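Local coordinates for transketolase (PDB 3L84), which belongs to the transketolase family of thiamine diphosphate-binding proteins, built from two cofactor-binding-type domains and a smaller C-terminal domain, at residues L531-E536 against G583-A587; Y600-G606 against R617-S621. All coordinates share one frame; numbering follows the deposited sequence.

How the contacts relate
Both contacts belong to the transketolase-like C-terminal domain, and their centres lie about 11 Å apart on the same side of the chain's centre. They come in series: contact 1 closes at A587 before contact 2 opens at Y600. The link between them is the mixed sheet, in which strand 580-584 runs beside 528-532 on one flank and beside the outermost strand, 598-600, on the other. Backbone pairing carries one contact into the next, with G583 O 2.7 Å from Y600 N and A587 O 3.0 Å from I602 N, both probable hydrogen bonds. Contact 1 thus joins two inner strand ends, and contact 2 the sheet's edge to the C-terminal helices.

Contact 1 (L531-E536 against G583-A587); sequences LASGSE and GVEAA
L531 and G583 pair as neighbours in a parallel sheet, a register supported by their CA-CA spacing of 4.7 Å and by the bond from V584 N to L531 O, 2.8 Å long with an N-H...O angle of 149°. Both strands end one residue later, and the remaining bonds across the contact each use a side-chain oxygen. E536 can be followed outward. Its CB lies 3.5 Å from V584 O, a buried oxygen with no hydrogen-bond partner in the model, and then 4.1 Å from V584 CG1. CG, placed beside the backbone N (chi1 -77°), passes near A586 N and E585 CA. A bend at chi2 (65°) then turns the carboxylate over A586: CD packs near the methyl, and E536 OE1 accepts a hydrogen bond from A586 N at 2.9 Å, the donor standing well above the carboxylate plane. S535 OG donates to E536 OE2 at 2.6 Å on the syn side, so different segments hold the two oxygens. The second join reverses the roles: E585 extends beyond CG until E585 OE2 accepts a hydrogen bond from S533 OG at 2.6 Å, on the anti side and out of plane. Two arginines outside the segments join in: R472 reaches both E536 OE1 and S533 OG, while R463 meets E585 OE2. Each acid thus has an arginine salt-bridge partner, which would be expected to favour its ionised form.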
loop_
_atom_site.group_PDB
_atom_site.type_symbol
_atom_site.label_atom_id
_atom_site.label_comp_id
_atom_site.label_asym_id
_atom_site.label_seq_id
_atom_site.Cartn_x
_atom_site.Cartn_y
_atom_site.Cartn_z
ATOM N N LEU A 531 19.437 15.851 -19.076
ATOM C CA LEU A 531 18.577 16.198 -17.954
ATOM C C LEU A 531 18.568 15.023 -16.986
ATOM O O LEU A 531 18.291 13.886 -17.419
ATOM C CB LEU A 531 17.155 16.488 -18.467
ATOM C CG LEU A 531 16.125 16.873 -17.431
ATOM C CD1 LEU A 531 15.086 17.830 -18.001
ATOM C CD2 LEU A 531 15.478 15.652 -16.854
ATOM N N ALA A 532 18.813 15.271 -15.703
ATOM C CA ALA A 532 18.830 14.188 -14.750
ATOM C C ALA A 532 18.422 14.714 -13.403
ATOM O O ALA A 532 18.424 15.925 -13.165
ATOM C CB ALA A 532 20.217 13.559 -14.660
ATOM N N SER A 533 18.151 13.782 -12.501
ATOM C CA SER A 533 17.948 14.098 -11.102
ATOM C C SER A 533 18.860 13.230 -10.227
ATOM O O SER A 533 19.370 12.178 -10.639
ATOM C CB SER A 533 16.495 13.867 -10.685
ATOM O OG SER A 533 16.153 12.502 -10.748
ATOM N N GLY A 534 19.027 13.636 -8.982
ATOM C CA GLY A 534 19.665 12.841 -7.982
ATOM C C GLY A 534 20.991 12.271 -8.401
ATOM O O GLY A 534 21.849 12.991 -8.955
ATOM N N SER A 535 21.168 10.992 -8.142
ATOM C CA SER A 535 22.404 10.276 -8.393
ATOM C C SER A 535 22.837 10.234 -9.841
ATOM O O SER A 535 23.982 9.860 -10.089
ATOM C CB SER A 535 22.333 8.858 -7.836
ATOM O OG SER A 535 21.178 8.181 -8.350
ATOM N N GLU A 536 21.987 10.600 -10.793
ATOM C CA GLU A 536 22.399 10.565 -12.216
ATOM C C GLU A 536 22.943 11.869 -12.752
ATOM O O GLU A 536 23.395 11.925 -13.893
ATOM C CB GLU A 536 21.224 10.044 -13.073
ATOM C CG GLU A 536 21.062 8.551 -12.967
ATOM C CD GLU A 536 20.664 8.094 -11.583
ATOM O OE1 GLU A 536 19.490 8.353 -11.207
ATOM O OE2 GLU A 536 21.496 7.490 -10.863
ATOM N N GLY A 583 16.757 12.512 -21.146
ATOM C CA GLY A 583 16.523 12.357 -19.710
ATOM C C GLY A 583 17.211 11.120 -19.181
ATOM O O GLY A 583 17.195 10.076 -19.861
ATOM N N VAL A 584 17.872 11.209 -18.035
ATOM C CA VAL A 584 18.641 10.129 -17.477
ATOM C C VAL A 584 18.296 9.958 -15.990
ATOM O O VAL A 584 18.521 10.849 -15.171
ATOM C CB VAL A 584 20.148 10.429 -17.615
ATOM C CG1 VAL A 584 20.953 9.256 -17.084
ATOM C CG2 VAL A 584 20.533 10.784 -19.086
ATOM N N GLU A 585 17.723 8.805 -15.637
ATOM C CA GLU A 585 17.329 8.518 -14.267
ATOM C C GLU A 585 17.383 7.013 -14.043
ATOM O O GLU A 585 16.975 6.259 -14.891
ATOM C CB GLU A 585 15.901 9.009 -13.968
ATOM C CG GLU A 585 15.763 10.491 -13.740
ATOM C CD GLU A 585 14.397 10.912 -13.203
ATOM O OE1 GLU A 585 13.339 10.255 -13.475
ATOM O OE2 GLU A 585 14.370 11.958 -12.554
ATOM N N ALA A 586 17.790 6.617 -12.848
ATOM C CA ALA A 586 17.780 5.212 -12.431
ATOM C C ALA A 586 16.379 4.853 -11.938
ATOM O O ALA A 586 16.121 4.646 -10.746
ATOM C CB ALA A 586 18.843 4.932 -11.350
ATOM N N ALA A 587 15.460 4.829 -12.881
ATOM C CA ALA A 587 14.017 4.640 -12.615
ATOM C C ALA A 587 13.358 4.345 -13.931
ATOM O O ALA A 587 13.924 4.626 -14.991
ATOM C CB ALA A 587 13.418 5.908 -11.985
#

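Contact 2 (Y600-G606 against R617-S621); sequences YGIESFG and RFGFS
Y600 turns its CG anti to the backbone N (chi1 -165°), while F618 and F620 place theirs beside the backbone N (chi1 -76° for F618); these settings put F620 between Y600 and I602, and F618 against the other branch of I602. The phenol reaches the turn after helix 611-617, where Y600 OH donates to G619 O at 2.6 Å, with the acceptor near the plane of the tyrosine ring. Along its flank the same ring directs an edge at the face of F620, a T-shaped pair with centroids 5.8 Å apart and planes at 79°. I602 divides its branches between the two phenylalanines: I602 CG1 comes to the edge of F620, 3.7 Å from F620 CE2, whereas I602 CG2 packs 3.8 Å from F618 CD1. The next rim carbon, F618 CE1, lies 3.3 Å from S604 OG, which sits near the ring plane, and CZ beyond it meets F605 O and G606 CA. R617 NH1 lies over one face of F618, offset toward the rim. S604 OG in turn donates to F605 O. Two waters add polar links: one donates to both G601 O and F618 O, and the other donates to S604 OG while accepting from R617 NH1. G619, at positive phi, is the C-prime residue of a Schellman motif, and this reversal presents its carbonyl to the tyrosine.

In the fold, Y600 ends edge strand 598-600, and the loop that follows runs beside the junction between helices 611-617 and 622-629. S621 caps the second of these helices through K624 N, and F628 from it gives Y600 another edge-to-face partner. R617 also forms a salt bridge with E607 and a hydrogen bond with H95 of the second subunit, placing this helix junction beside the dimer interface.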
loop_
_atom_site.group_PDB
_atom_site.type_symbol
_atom_site.label_atom_id
_atom_site.label_comp_id
_atom_site.label_asym_id
_atom_site.label_seq_id
_atom_site.Cartn_x
_atom_site.Cartn_y
_atom_site.Cartn_z
ATOM N N TYR A 600 16.706 7.595 -20.915
ATOM C CA TYR A 600 17.673 6.583 -20.575
ATOM C C TYR A 600 17.449 6.211 -19.120
ATOM O O TYR A 600 17.927 6.868 -18.218
ATOM C CB TYR A 600 19.082 7.137 -20.776
ATOM C CG TYR A 600 20.206 6.131 -20.811
ATOM C CD1 TYR A 600 20.518 5.460 -21.968
ATOM C CD2 TYR A 600 20.963 5.861 -19.686
ATOM C CE1 TYR A 600 21.559 4.571 -22.027
ATOM C CE2 TYR A 600 22.005 4.972 -19.746
ATOM C CZ TYR A 600 22.295 4.339 -20.923
ATOM O OH TYR A 600 23.336 3.432 -21.043
ATOM N N GLY A 601 16.663 5.146 -18.939
ATOM C CA GLY A 601 16.211 4.730 -17.629
ATOM C C GLY A 601 16.384 3.250 -17.432
ATOM O O GLY A 601 17.253 2.612 -18.048
ATOM N N ILE A 602 15.517 2.677 -16.593
ATOM C CA ILE A 602 15.501 1.254 -16.324
ATOM C C ILE A 602 14.084 0.756 -16.592
ATOM O O ILE A 602 13.142 1.303 -15.993
ATOM C CB ILE A 602 15.919 0.969 -14.868
ATOM C CG1 ILE A 602 17.248 1.590 -14.525
ATOM C CG2 ILE A 602 15.892 -0.559 -14.587
ATOM C CD1 ILE A 602 17.563 1.502 -13.020
ATOM N N GLU A 603 13.949 -0.281 -17.364
ATOM C CA GLU A 603 12.616 -0.795 -17.765
ATOM C C GLU A 603 12.266 -2.101 -17.077
ATOM O O GLU A 603 11.118 -2.562 -17.197
ATOM C CB GLU A 603 12.551 -0.934 -19.272
ATOM C CG GLU A 603 12.603 0.395 -19.975
ATOM C CD GLU A 603 12.472 0.237 -21.467
ATOM O OE1 GLU A 603 11.338 0.400 -21.985
ATOM O OE2 GLU A 603 13.498 -0.097 -22.122
ATOM N N SER A 604 13.211 -2.733 -16.413
ATOM C CA SER A 604 13.037 -4.014 -15.746
ATOM C C SER A 604 13.142 -3.818 -14.244
ATOM O O SER A 604 13.446 -2.736 -13.771
ATOM C CB SER A 604 14.113 -5.000 -16.236
ATOM O OG SER A 604 15.380 -4.638 -15.757
ATOM N N PHE A 605 12.967 -4.894 -13.492
ATOM C CA PHE A 605 13.396 -4.925 -12.108
ATOM C C PHE A 605 14.921 -4.994 -12.008
ATOM O O PHE A 605 15.616 -5.224 -13.021
ATOM C CB PHE A 605 12.733 -6.024 -11.307
ATOM C CG PHE A 605 11.248 -5.829 -11.144
ATOM C CD1 PHE A 605 10.761 -4.807 -10.339
ATOM C CD2 PHE A 605 10.330 -6.665 -11.756
ATOM C CE1 PHE A 605 9.395 -4.615 -10.150
ATOM C CE2 PHE A 605 8.964 -6.473 -11.599
ATOM C CZ PHE A 605 8.495 -5.435 -10.785
ATOM N N GLY A 606 15.440 -4.759 -10.831
ATOM C CA GLY A 606 16.875 -4.733 -10.608
ATOM C C GLY A 606 17.540 -6.082 -10.440
ATOM O O GLY A 606 17.066 -7.094 -10.952
ATOM N N ARG A 617 25.601 -2.814 -15.066
ATOM C CA ARG A 617 24.662 -3.719 -15.713
ATOM C C ARG A 617 23.506 -2.961 -16.379
ATOM O O ARG A 617 23.070 -3.326 -17.470
ATOM C CB ARG A 617 24.153 -4.697 -14.631
ATOM C CG ARG A 617 22.872 -5.425 -14.959
ATOM C CD ARG A 617 23.034 -6.478 -16.023
ATOM N NE ARG A 617 21.820 -7.293 -15.918
ATOM C CZ ARG A 617 20.624 -6.950 -16.388
ATOM N NH1 ARG A 617 20.455 -5.873 -17.129
ATOM N NH2 ARG A 617 19.595 -7.716 -16.092
ATOM N N PHE A 618 23.008 -1.933 -15.704
ATOM C CA PHE A 618 21.869 -1.186 -16.194
ATOM C C PHE A 618 22.244 0.015 -17.054
ATOM O O PHE A 618 21.367 0.776 -17.485
ATOM C CB PHE A 618 20.936 -0.837 -15.000
ATOM C CG PHE A 618 20.142 -2.028 -14.563
ATOM C CD1 PHE A 618 19.076 -2.459 -15.322
ATOM C CD2 PHE A 618 20.511 -2.772 -13.467
ATOM C CE1 PHE A 618 18.411 -3.614 -14.955
ATOM C CE2 PHE A 618 19.841 -3.913 -13.079
ATOM C CZ PHE A 618 18.782 -4.318 -13.800
ATOM N N GLY A 619 23.540 0.129 -17.384
ATOM C CA GLY A 619 23.950 1.087 -18.394
ATOM C C GLY A 619 24.396 2.430 -17.919
ATOM O O GLY A 619 24.617 3.319 -18.736
ATOM N N PHE A 620 24.558 2.608 -16.627
ATOM C CA PHE A 620 24.895 3.929 -16.053
ATOM C C PHE A 620 26.381 4.121 -15.978
ATOM O O PHE A 620 27.000 4.000 -14.930
ATOM C CB PHE A 620 24.153 4.156 -14.728
ATOM C CG PHE A 620 22.665 4.197 -14.915
ATOM C CD1 PHE A 620 22.047 5.375 -15.315
ATOM C CD2 PHE A 620 21.893 3.066 -14.786
ATOM C CE1 PHE A 620 20.691 5.408 -15.567
ATOM C CE2 PHE A 620 20.543 3.097 -15.051
ATOM C CZ PHE A 620 19.931 4.273 -15.455
ATOM N N SER A 621 26.958 4.338 -17.158
ATOM C CA SER A 621 28.381 4.679 -17.316
ATOM C C SER A 621 28.489 5.745 -18.381
ATOM O O SER A 621 27.630 5.851 -19.256
ATOM C CB SER A 621 29.232 3.473 -17.728
ATOM O OG SER A 621 28.998 3.156 -19.094
HETATM O O HOH W 1 18.677 0.300 -17.650
HETATM O O HOH W 2 17.311 -5.989 -17.436
#